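Local atomic coordinates of nitroalkane oxidase (Podospora anserina, PDB entry 3MKH), a protein that oxidises nitroalkanes to aldehydes or ketones with release of nitrite, using FAD and molecular oxygen and forming hydrogen peroxide, with a preference for longer nitroalkanes. Residues Q16-L21 against A79-E84; S131-E136 against G166-A171; R348-L353 against Q411-K416. All blocks are in the same frame, centred on the assembly; numbering follows the deposited sequence.

Contact 1 (Q16-L21 against A79-E84); sequences QAARSL and AILVEE
Glu84 lies against the backbone joining Ala18 to Arg19, and Leu81 reaches the methyl of Ala18 from the neighbouring turn of its helix. The axes come within 8.8 Å and run in roughly the same sense, 31° apart, a close approach that the small Ala18 permits. Its CB points at the partner helix and meets Leu81 CD1 at 3.6 Å on one flank and Glu84 CB at 3.8 Å on another. The CG of Glu84, anti to the backbone N, lies 3.6 Å from Arg19 N; the bend at chi2 (60°) then brings the carboxylate carbon CD to 3.8 Å from Arg19 CG. The two side chains cross at a slant, guanidinium and carboxylate planes 57° apart. Arg19 turns its guanidinium back along its own helix, where NH1 meets a lone pair of Gln16 OE1 at 3.1 Å; NE remains 5.1 Å from Glu84 OE2, and the opposite charges do not pair directly. Instead one water donates to both Arg19 O and Glu84 OE2, while Glu84 OE1 takes a salt bridge from Arg286. An alanine at Glu84 would probably leave Arg286 without this partner and the bridging water without one of its acceptors. The chemistry is therefore divided: aliphatic carbons bring the helices together, and the acid's charge is directed to water and to helix 262-298.

Contact 2 (S131-E136 against G166-A171); sequences SLVFSE and GEKMWA. With FAD (flavin-adenine dinucleotide), chain E.
The FAD-binding loop that follows strand 130-133 meets the end of strand 161-168 beside the flavin, and Lys168 fastens the two. Bent at chi2 (-67°), its chain passes Val133, whose CG1 is pressed to 3.3 Å from Lys168 CG, tighter than a usual van der Waals contact. The ammonium NZ then donates to Phe134 O from above the carbonyl plane (2.9 Å) and forms a salt bridge with Glu136 OE2 (2.9 Å), approached on the anti side; Val188 O is a further acceptor. Glu136 is itself held by Gln152 N and Thr153 OG1, so this buried charge pair is well supplied with partners. Nearby, Met169 N donates to Ser135 O at 3.0 Å. The end of the strand and the loop after it address the pyrimidine edge of the flavin: Leu132 O accepts from N3 (2.7 Å), and Phe134 N and Ser135 N both donate to O2. Ser135 OG donates to N1 (2.9 Å) and accepts from the ribityl O4' (2.6 Å). From the other segment, Trp170 brings CE3 to 3.5 Å from the flavin methyl C8M. A flavin bound by backbone groups and a serine hydroxyl at strand ends of the middle beta domain is characteristic of the acyl-CoA dehydrogenase fold.

Contact 3 (R348-L353 against Q411-K416); sequences RRELAL and QQLMLK
Leu413 carries nearly all of this contact, pointing from helix 402-415 toward three residues of segment 348-353, on helix 345-374. The close part is its CD1, which meets Leu353 CD1 tip to tip at 3.6 Å and also lies 3.9 Å from Glu350 CA and 4.0 Å from Glu350 CB. The other methyl, CD2, approaches the guanidinium of Arg349 at its edge, 3.9 Å from NH1. Arg349, on the more open side, gets there with CG anti to the backbone N (chi1 174°) and the chain extended as far as NE; its NE forms a salt bridge with Asp271 and its NH2 a hydrogen bond with His409, while NH1 meets Leu413 by van der Waals contact. Beyond these leucine contacts the packing thins. Met414 CG comes only to 4.4 Å from Glu350 OE2, a carboxylate oxygen bonded to Tyr419. No hydrogen bond crosses between the segments, whose axes come no closer than 10.7 Å, 153° apart. Around them, Leu353 also touches Arg406, His409 and Leu410 of helix 402-415, helix 311-340 packs against Leu351 and Ala352, and the second subunit supplies Lys321 to Glu350 and Lys297 to Met414 O, placing the pair in the C-terminal helical bundle at a subunit interface.

Overall arrangement
The three contacts illustrate how the chemistry of packing follows place in the fold. Contacts 1 and 3 each join two helices, in the N-terminal and C-terminal helical domains respectively, and both touch the second subunit; contact 1 is partly buried, with helices running in roughly the same sense, contact 3 buried and nearly antiparallel. Neither has a direct hydrogen bond between its segments, though in contact 1 a water bridges the two helices, and the charged side chains have their stronger partners beyond the other segment. Contact 2 is buried and built from strand ends and loops; it buries the most surface, is held by hydrogen bonds and a salt bridge, and binds the cofactor. Its centre lies about 28 Å from that of contact 1.

Contact 1 (Q16-L21 against A79-E84)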
loop_
_atom_site.group_PDB
_atom_site.type_symbol
_atom_site.label_atom_id
_atom_site.label_comp_id
_atom_site.label_asym_id
_atom_site.label_seq_id
_atom_site.Cartn_x
_atom_site.Cartn_y
_atom_site.Cartn_z
ATOM N N GLN A 16 -16.526 4.130 -31.056
ATOM C CA GLN A 16 -17.424 5.225 -31.415
ATOM C C GLN A 16 -18.892 4.891 -31.141
ATOM O O GLN A 16 -19.635 5.728 -30.607
ATOM C CB GLN A 16 -17.214 5.657 -32.872
ATOM C CG GLN A 16 -15.858 6.298 -33.123
ATOM C CD GLN A 16 -15.606 7.491 -32.216
ATOM O OE1 GLN A 16 -16.543 8.200 -31.816
ATOM N NE2 GLN A 16 -14.340 7.718 -31.876
ATOM N N ALA A 17 -19.307 3.676 -31.486
ATOM C CA ALA A 17 -20.668 3.232 -31.172
ATOM C C ALA A 17 -20.915 3.202 -29.658
ATOM O O ALA A 17 -22.000 3.558 -29.190
ATOM C CB ALA A 17 -20.944 1.857 -31.775
ATOM N N ALA A 18 -19.914 2.766 -28.896
ATOM C CA ALA A 18 -20.043 2.721 -27.435
ATOM C C ALA A 18 -20.264 4.126 -26.861
ATOM O O ALA A 18 -21.116 4.329 -25.993
ATOM C CB ALA A 18 -18.812 2.075 -26.814
ATOM N N ARG A 19 -19.494 5.094 -27.349
ATOM C CA ARG A 19 -19.659 6.481 -26.908
ATOM C C ARG A 19 -21.090 6.958 -27.160
ATOM O O ARG A 19 -21.730 7.574 -26.292
ATOM C CB ARG A 19 -18.670 7.399 -27.627
ATOM C CG ARG A 19 -17.205 7.133 -27.308
ATOM C CD ARG A 19 -16.308 8.056 -28.136
ATOM N NE ARG A 19 -16.408 9.436 -27.680
ATOM C CZ ARG A 19 -16.972 10.416 -28.371
ATOM N NH1 ARG A 19 -17.471 10.180 -29.581
ATOM N NH2 ARG A 19 -17.024 11.638 -27.855
ATOM N N SER A 20 -21.597 6.659 -28.350
ATOM C CA SER A 20 -22.946 7.072 -28.734
ATOM C C SER A 20 -24.039 6.364 -27.911
ATOM O O SER A 20 -24.999 6.988 -27.444
ATOM C CB SER A 20 -23.148 6.828 -30.242
ATOM O OG SER A 20 -24.420 7.272 -30.670
ATOM N N LEU A 21 -23.892 5.056 -27.727
ATOM C CA LEU A 21 -24.841 4.306 -26.912
ATOM C C LEU A 21 -24.911 4.825 -25.475
ATOM O O LEU A 21 -26.002 5.048 -24.910
ATOM C CB LEU A 21 -24.441 2.840 -26.877
ATOM C CG LEU A 21 -25.555 2.016 -26.234
ATOM C CD1 LEU A 21 -26.439 1.446 -27.336
ATOM C CD2 LEU A 21 -25.001 0.920 -25.350
ATOM N N ALA A 79 -14.641 -5.374 -24.136
ATOM C CA ALA A 79 -13.942 -4.600 -23.113
ATOM C C ALA A 79 -13.996 -3.116 -23.445
ATOM O O ALA A 79 -14.103 -2.272 -22.552
ATOM C CB ALA A 79 -12.499 -5.067 -22.970
ATOM N N ILE A 80 -13.931 -2.799 -24.736
ATOM C CA ILE A 80 -14.023 -1.414 -25.179
ATOM C C ILE A 80 -15.404 -0.848 -24.859
ATOM O O ILE A 80 -15.530 0.229 -24.275
ATOM C CB ILE A 80 -13.687 -1.276 -26.685
ATOM C CG1 ILE A 80 -12.185 -1.515 -26.894
ATOM C CG2 ILE A 80 -14.136 0.089 -27.207
ATOM C CD1 ILE A 80 -11.759 -1.770 -28.352
ATOM N N LEU A 81 -16.442 -1.592 -25.202
ATOM C CA LEU A 81 -17.800 -1.146 -24.918
ATOM C C LEU A 81 -18.010 -0.956 -23.412
ATOM O O LEU A 81 -18.537 0.069 -22.959
ATOM C CB LEU A 81 -18.813 -2.155 -25.469
ATOM C CG LEU A 81 -20.266 -1.950 -25.026
ATOM C CD1 LEU A 81 -20.819 -0.660 -25.600
ATOM C CD2 LEU A 81 -21.130 -3.129 -25.466
ATOM N N VAL A 82 -17.617 -1.959 -22.638
ATOM C CA VAL A 82 -17.837 -1.931 -21.191
ATOM C C VAL A 82 -17.105 -0.765 -20.500
ATOM O O VAL A 82 -17.665 -0.115 -19.607
ATOM C CB VAL A 82 -17.453 -3.280 -20.537
ATOM C CG1 VAL A 82 -17.457 -3.161 -19.034
ATOM C CG2 VAL A 82 -18.426 -4.372 -20.981
ATOM N N GLU A 83 -15.867 -0.499 -20.914
ATOM C CA GLU A 83 -15.102 0.604 -20.339
ATOM C C GLU A 83 -15.835 1.927 -20.568
ATOM O O GLU A 83 -16.022 2.725 -19.641
ATOM C CB GLU A 83 -13.660 0.678 -20.918
ATOM C CG GLU A 83 -12.903 1.950 -20.467
ATOM C CD GLU A 83 -11.590 2.219 -21.228
ATOM O OE1 GLU A 83 -11.084 1.303 -21.908
ATOM O OE2 GLU A 83 -11.070 3.362 -21.143
ATOM N N GLU A 84 -16.248 2.161 -21.809
ATOM C CA GLU A 84 -16.953 3.384 -22.124
ATOM C C GLU A 84 -18.258 3.502 -21.313
ATOM O O GLU A 84 -18.540 4.550 -20.730
ATOM C CB GLU A 84 -17.229 3.469 -23.636
ATOM C CG GLU A 84 -18.050 4.706 -24.046
ATOM C CD GLU A 84 -17.368 6.033 -23.687
ATOM O OE1 GLU A 84 -16.121 6.078 -23.539
ATOM O OE2 GLU A 84 -18.088 7.035 -23.562
HETATM O O HOH W 1 -20.203 8.647 -24.321
#

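Contact 2 (S131-E136 against G166-A171)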
loop_
_atom_site.group_PDB
_atom_site.type_symbol
_atom_site.label_atom_id
_atom_site.label_comp_id
_atom_site.label_asym_id
_atom_site.label_seq_id
_atom_site.Cartn_x
_atom_site.Cartn_y
_atom_site.Cartn_z
ATOM N N SER A 131 -30.601 -13.989 -16.685
ATOM C CA SER A 131 -29.893 -13.941 -15.411
ATOM C C SER A 131 -29.093 -15.213 -15.207
ATOM O O SER A 131 -29.572 -16.300 -15.513
ATOM C CB SER A 131 -30.894 -13.785 -14.261
ATOM O OG SER A 131 -30.230 -13.633 -13.019
ATOM N N LEU A 132 -27.864 -15.071 -14.716
ATOM C CA LEU A 132 -27.082 -16.223 -14.269
ATOM C C LEU A 132 -27.311 -16.327 -12.766
ATOM O O LEU A 132 -26.860 -15.478 -11.972
ATOM C CB LEU A 132 -25.597 -16.059 -14.622
ATOM C CG LEU A 132 -24.564 -17.073 -14.087
ATOM C CD1 LEU A 132 -25.090 -18.484 -14.070
ATOM C CD2 LEU A 132 -23.282 -17.007 -14.903
ATOM N N VAL A 133 -28.083 -17.332 -12.383
ATOM C CA VAL A 133 -28.609 -17.408 -11.032
ATOM C C VAL A 133 -27.775 -18.409 -10.250
ATOM O O VAL A 133 -28.081 -19.600 -10.199
ATOM C CB VAL A 133 -30.083 -17.797 -11.021
ATOM C CG1 VAL A 133 -30.654 -17.683 -9.602
ATOM C CG2 VAL A 133 -30.865 -16.910 -11.990
ATOM N N PHE A 134 -26.707 -17.884 -9.658
ATOM C CA PHE A 134 -25.671 -18.663 -9.006
ATOM C C PHE A 134 -25.690 -18.403 -7.502
ATOM O O PHE A 134 -25.789 -19.334 -6.697
ATOM C CB PHE A 134 -24.323 -18.225 -9.582
ATOM C CG PHE A 134 -23.146 -19.027 -9.093
ATOM C CD1 PHE A 134 -22.459 -18.649 -7.952
ATOM C CD2 PHE A 134 -22.695 -20.133 -9.797
ATOM C CE1 PHE A 134 -21.361 -19.380 -7.509
ATOM C CE2 PHE A 134 -21.599 -20.859 -9.359
ATOM C CZ PHE A 134 -20.937 -20.486 -8.218
ATOM N N SER A 135 -25.589 -17.126 -7.131
ATOM C CA SER A 135 -25.384 -16.739 -5.739
ATOM C C SER A 135 -26.577 -17.010 -4.822
ATOM O O SER A 135 -27.731 -17.038 -5.265
ATOM C CB SER A 135 -24.979 -15.264 -5.648
ATOM O OG SER A 135 -23.758 -15.039 -6.333
ATOM N N GLU A 136 -26.273 -17.171 -3.536
ATOM C CA GLU A 136 -27.238 -17.593 -2.526
ATOM C C GLU A 136 -27.010 -16.804 -1.230
ATOM O O GLU A 136 -25.887 -16.378 -0.942
ATOM C CB GLU A 136 -27.098 -19.107 -2.259
ATOM C CG GLU A 136 -27.468 -19.962 -3.455
ATOM C CD GLU A 136 -27.433 -21.471 -3.187
ATOM O OE1 GLU A 136 -26.842 -21.925 -2.179
ATOM O OE2 GLU A 136 -27.993 -22.205 -4.020
ATOM N N GLY A 166 -35.127 -23.724 -3.930
ATOM C CA GLY A 166 -34.034 -23.040 -3.273
ATOM C C GLY A 166 -34.171 -21.535 -3.283
ATOM O O GLY A 166 -34.995 -20.975 -4.009
ATOM N N GLU A 167 -33.349 -20.891 -2.464
ATOM C CA GLU A 167 -33.275 -19.449 -2.416
ATOM C C GLU A 167 -32.001 -18.950 -3.064
ATOM O O GLU A 167 -30.932 -19.536 -2.904
ATOM C CB GLU A 167 -33.364 -18.961 -0.969
ATOM C CG GLU A 167 -34.685 -19.310 -0.345
ATOM C CD GLU A 167 -34.845 -18.810 1.079
ATOM O OE1 GLU A 167 -33.915 -18.160 1.620
ATOM O OE2 GLU A 167 -35.922 -19.078 1.647
ATOM N N LYS A 168 -32.123 -17.855 -3.802
ATOM C CA LYS A 168 -30.986 -17.260 -4.471
ATOM C C LYS A 168 -30.955 -15.799 -4.074
ATOM O O LYS A 168 -31.971 -15.243 -3.684
ATOM C CB LYS A 168 -31.159 -17.393 -5.992
ATOM C CG LYS A 168 -31.052 -18.843 -6.497
ATOM C CD LYS A 168 -29.632 -19.384 -6.310
ATOM C CE LYS A 168 -29.400 -20.721 -7.074
ATOM N NZ LYS A 168 -28.016 -21.232 -6.753
ATOM N N MET A 169 -29.790 -15.173 -4.167
ATOM C CA MET A 169 -29.688 -13.758 -3.835
ATOM C C MET A 169 -28.574 -13.171 -4.678
ATOM O O MET A 169 -27.637 -13.889 -5.039
ATOM C CB MET A 169 -29.375 -13.598 -2.340
ATOM C CG MET A 169 -29.362 -12.148 -1.832
ATOM S SD MET A 169 -29.168 -12.119 -0.025
ATOM C CE MET A 169 -28.965 -10.360 0.289
ATOM N N TRP A 170 -28.715 -11.891 -5.021
ATOM C CA TRP A 170 -27.721 -11.120 -5.768
ATOM C C TRP A 170 -27.730 -11.379 -7.279
ATOM O O TRP A 170 -26.954 -10.771 -8.008
ATOM C CB TRP A 170 -26.299 -11.340 -5.231
ATOM C CG TRP A 170 -26.078 -10.946 -3.775
ATOM C CD1 TRP A 170 -25.857 -11.797 -2.725
ATOM C CD2 TRP A 170 -26.024 -9.621 -3.234
ATOM N NE1 TRP A 170 -25.700 -11.081 -1.562
ATOM C CE2 TRP A 170 -25.785 -9.744 -1.848
ATOM C CE3 TRP A 170 -26.166 -8.340 -3.783
ATOM C CZ2 TRP A 170 -25.684 -8.639 -1.005
ATOM C CZ3 TRP A 170 -26.065 -7.240 -2.939
ATOM C CH2 TRP A 170 -25.822 -7.399 -1.566
ATOM N N ALA A 171 -28.582 -12.281 -7.749
ATOM C CA ALA A 171 -28.534 -12.662 -9.157
ATOM C C ALA A 171 -29.233 -11.626 -10.020
ATOM O O ALA A 171 -30.466 -11.576 -10.127
ATOM C CB ALA A 171 -29.108 -14.046 -9.370
HETATM P PA FAD E . -19.168 -15.451 -0.269
HETATM O O1A FAD E . -19.446 -16.885 -0.229
HETATM O O2A FAD E . -20.235 -14.508 0.075
HETATM O O5B FAD E . -17.896 -15.162 0.669
HETATM C C5B FAD E . -17.816 -13.974 1.454
HETATM C C4B FAD E . -16.410 -13.732 2.033
HETATM O O4B FAD E . -16.084 -14.799 2.934
HETATM C C3B FAD E . -15.338 -13.772 0.946
HETATM O O3B FAD E . -15.137 -12.462 0.414
HETATM C C2B FAD E . -14.106 -14.204 1.720
HETATM O O2B FAD E . -13.478 -13.073 2.312
HETATM C C1B FAD E . -14.674 -15.115 2.810
HETATM N N9A FAD E . -14.502 -16.530 2.380
HETATM C C8A FAD E . -15.476 -17.408 2.160
HETATM N N7A FAD E . -14.958 -18.570 1.783
HETATM C C5A FAD E . -13.637 -18.434 1.764
HETATM C C6A FAD E . -12.587 -19.290 1.462
HETATM N N6A FAD E . -12.821 -20.543 1.095
HETATM N N1A FAD E . -11.334 -18.833 1.550
HETATM C C2A FAD E . -11.093 -17.587 1.916
HETATM N N3A FAD E . -12.069 -16.746 2.212
HETATM C C4A FAD E . -13.346 -17.138 2.144
HETATM N N1 FAD E . -24.535 -13.318 -8.486
HETATM C C2 FAD E . -25.060 -14.125 -9.486
HETATM O O2 FAD E . -25.218 -15.320 -9.277
HETATM N N3 FAD E . -25.399 -13.579 -10.720
HETATM C C4 FAD E . -25.224 -12.219 -10.963
HETATM O O4 FAD E . -25.531 -11.747 -12.055
HETATM C C4X FAD E . -24.700 -11.412 -9.962
HETATM N N5 FAD E . -24.504 -10.045 -10.173
HETATM C C5X FAD E . -24.311 -9.206 -9.070
HETATM C C6 FAD E . -24.451 -7.827 -9.187
HETATM C C7 FAD E . -24.261 -7.009 -8.079
HETATM C C7M FAD E . -24.415 -5.495 -8.194
HETATM C C8 FAD E . -23.929 -7.574 -6.855
HETATM C C8M FAD E . -23.719 -6.685 -5.629
HETATM C C9 FAD E . -23.783 -8.948 -6.743
HETATM C C9A FAD E . -23.976 -9.765 -7.846
HETATM N N10 FAD E . -23.836 -11.148 -7.733
HETATM C C10 FAD E . -24.357 -11.963 -8.730
HETATM C "C1'" FAD E . -23.129 -11.753 -6.579
HETATM C "C2'" FAD E . -21.623 -11.821 -6.836
HETATM O "O2'" FAD E . -21.356 -12.672 -7.945
HETATM C "C3'" FAD E . -20.826 -12.296 -5.609
HETATM O "O3'" FAD E . -19.444 -12.116 -5.880
HETATM C "C4'" FAD E . -21.057 -13.772 -5.253
HETATM O "O4'" FAD E . -22.264 -13.919 -4.519
HETATM C "C5'" FAD E . -19.896 -14.304 -4.405
HETATM O "O5'" FAD E . -19.676 -13.488 -3.253
HETATM P P FAD E . -18.360 -13.658 -2.370
HETATM O O1P FAD E . -17.210 -13.749 -3.277
HETATM O O2P FAD E . -18.356 -12.634 -1.325
HETATM O O3P FAD E . -18.593 -15.123 -1.734
#

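Contact 3 (R348-L353 against Q411-K416)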
loop_
_atom_site.group_PDB
_atom_site.type_symbol
_atom_site.label_atom_id
_atom_site.label_comp_id
_atom_site.label_asym_id
_atom_site.label_seq_id
_atom_site.Cartn_x
_atom_site.Cartn_y
_atom_site.Cartn_z
ATOM N N ARG A 348 -4.556 -19.168 -19.985
ATOM C CA ARG A 348 -5.337 -18.020 -20.446
ATOM C C ARG A 348 -6.196 -17.501 -19.305
ATOM O O ARG A 348 -6.321 -16.294 -19.067
ATOM C CB ARG A 348 -6.233 -18.454 -21.597
ATOM C CG ARG A 348 -5.461 -18.943 -22.827
ATOM C CD ARG A 348 -6.436 -19.505 -23.863
ATOM N NE ARG A 348 -5.763 -20.062 -25.025
ATOM C CZ ARG A 348 -6.301 -20.094 -26.242
ATOM N NH1 ARG A 348 -7.515 -19.587 -26.440
ATOM N NH2 ARG A 348 -5.627 -20.624 -27.265
ATOM N N ARG A 349 -6.793 -18.459 -18.623
ATOM C CA ARG A 349 -7.674 -18.241 -17.498
ATOM C C ARG A 349 -6.998 -17.419 -16.408
ATOM O O ARG A 349 -7.615 -16.539 -15.805
ATOM C CB ARG A 349 -8.025 -19.622 -16.964
ATOM C CG ARG A 349 -8.802 -19.636 -15.733
ATOM C CD ARG A 349 -9.638 -20.879 -15.708
ATOM N NE ARG A 349 -10.648 -20.653 -14.709
ATOM C CZ ARG A 349 -10.555 -21.097 -13.473
ATOM N NH1 ARG A 349 -9.509 -21.835 -13.114
ATOM N NH2 ARG A 349 -11.522 -20.821 -12.613
ATOM N N GLU A 350 -5.729 -17.717 -16.144
ATOM C CA GLU A 350 -4.985 -16.970 -15.132
ATOM C C GLU A 350 -4.957 -15.464 -15.406
ATOM O O GLU A 350 -5.020 -14.656 -14.474
ATOM C CB GLU A 350 -3.537 -17.485 -14.990
ATOM C CG GLU A 350 -2.866 -16.952 -13.714
ATOM C CD GLU A 350 -1.341 -17.102 -13.701
ATOM O OE1 GLU A 350 -0.708 -16.931 -14.763
ATOM O OE2 GLU A 350 -0.776 -17.372 -12.612
ATOM N N LEU A 351 -4.844 -15.087 -16.680
ATOM C CA LEU A 351 -4.812 -13.669 -17.037
ATOM C C LEU A 351 -6.172 -12.999 -16.845
ATOM O O LEU A 351 -6.235 -11.845 -16.434
ATOM C CB LEU A 351 -4.330 -13.474 -18.477
ATOM C CG LEU A 351 -2.874 -13.886 -18.755
ATOM C CD1 LEU A 351 -2.467 -13.476 -20.175
ATOM C CD2 LEU A 351 -1.919 -13.295 -17.727
ATOM N N ALA A 352 -7.254 -13.711 -17.156
ATOM C CA ALA A 352 -8.591 -13.168 -16.923
ATOM C C ALA A 352 -8.776 -12.872 -15.437
ATOM O O ALA A 352 -9.179 -11.783 -15.077
ATOM C CB ALA A 352 -9.670 -14.134 -17.409
ATOM N N LEU A 353 -8.495 -13.859 -14.592
ATOM C CA LEU A 353 -8.519 -13.676 -13.138
ATOM C C LEU A 353 -7.646 -12.506 -12.681
ATOM O O LEU A 353 -8.053 -11.701 -11.823
ATOM C CB LEU A 353 -8.059 -14.951 -12.439
ATOM C CG LEU A 353 -8.922 -16.186 -12.703
ATOM C CD1 LEU A 353 -8.161 -17.469 -12.345
ATOM C CD2 LEU A 353 -10.209 -16.080 -11.920
ATOM N N GLN A 411 -4.760 -19.717 -6.838
ATOM C CA GLN A 411 -4.042 -20.701 -6.021
ATOM C C GLN A 411 -4.104 -22.128 -6.602
ATOM O O GLN A 411 -3.082 -22.809 -6.682
ATOM C CB GLN A 411 -4.571 -20.662 -4.582
ATOM C CG GLN A 411 -3.972 -21.692 -3.626
ATOM C CD GLN A 411 -4.518 -21.561 -2.203
ATOM O OE1 GLN A 411 -3.897 -22.037 -1.249
ATOM N NE2 GLN A 411 -5.685 -20.927 -2.056
ATOM N N GLN A 412 -5.290 -22.579 -7.007
ATOM C CA GLN A 412 -5.426 -23.909 -7.615
ATOM C C GLN A 412 -4.681 -24.045 -8.947
ATOM O O GLN A 412 -4.140 -25.108 -9.255
ATOM C CB GLN A 412 -6.899 -24.289 -7.783
ATOM C CG GLN A 412 -7.621 -24.413 -6.449
ATOM C CD GLN A 412 -6.947 -25.418 -5.514
ATOM O OE1 GLN A 412 -6.515 -26.494 -5.945
ATOM N NE2 GLN A 412 -6.861 -25.071 -4.226
ATOM N N LEU A 413 -4.653 -22.974 -9.732
ATOM C CA LEU A 413 -3.886 -22.974 -10.982
ATOM C C LEU A 413 -2.397 -23.196 -10.725
ATOM O O LEU A 413 -1.786 -24.073 -11.337
ATOM C CB LEU A 413 -4.102 -21.676 -11.760
ATOM C CG LEU A 413 -5.500 -21.547 -12.376
ATOM C CD1 LEU A 413 -5.779 -20.123 -12.916
ATOM C CD2 LEU A 413 -5.686 -22.600 -13.471
ATOM N N MET A 414 -1.817 -22.401 -9.829
ATOM C CA MET A 414 -0.390 -22.503 -9.511
ATOM C C MET A 414 -0.035 -23.890 -8.948
ATOM O O MET A 414 1.078 -24.377 -9.135
ATOM C CB MET A 414 0.033 -21.400 -8.525
ATOM C CG MET A 414 0.006 -19.978 -9.093
ATOM S SD MET A 414 0.729 -18.742 -7.976
ATOM C CE MET A 414 -0.461 -18.817 -6.627
ATOM N N LEU A 415 -0.994 -24.528 -8.283
ATOM C CA LEU A 415 -0.780 -25.846 -7.688
ATOM C C LEU A 415 -0.667 -26.987 -8.689
ATOM O O LEU A 415 -0.101 -28.033 -8.376
ATOM C CB LEU A 415 -1.899 -26.162 -6.685
ATOM C CG LEU A 415 -1.716 -25.704 -5.239
ATOM C CD1 LEU A 415 -3.066 -25.656 -4.502
ATOM C CD2 LEU A 415 -0.730 -26.593 -4.506
ATOM N N LYS A 416 -1.226 -26.813 -9.883
ATOM C CA LYS A 416 -1.172 -27.870 -10.882
ATOM C C LYS A 416 0.262 -28.109 -11.332
ATOM O O LYS A 416 1.019 -27.160 -11.519
ATOM C CB LYS A 416 -2.033 -27.534 -12.110
ATOM C CG LYS A 416 -3.536 -27.486 -11.845
ATOM C CD LYS A 416 -4.309 -27.479 -13.151
ATOM C CE LYS A 416 -5.806 -27.384 -12.900
ATOM N NZ LYS A 416 -6.580 -27.776 -14.121
#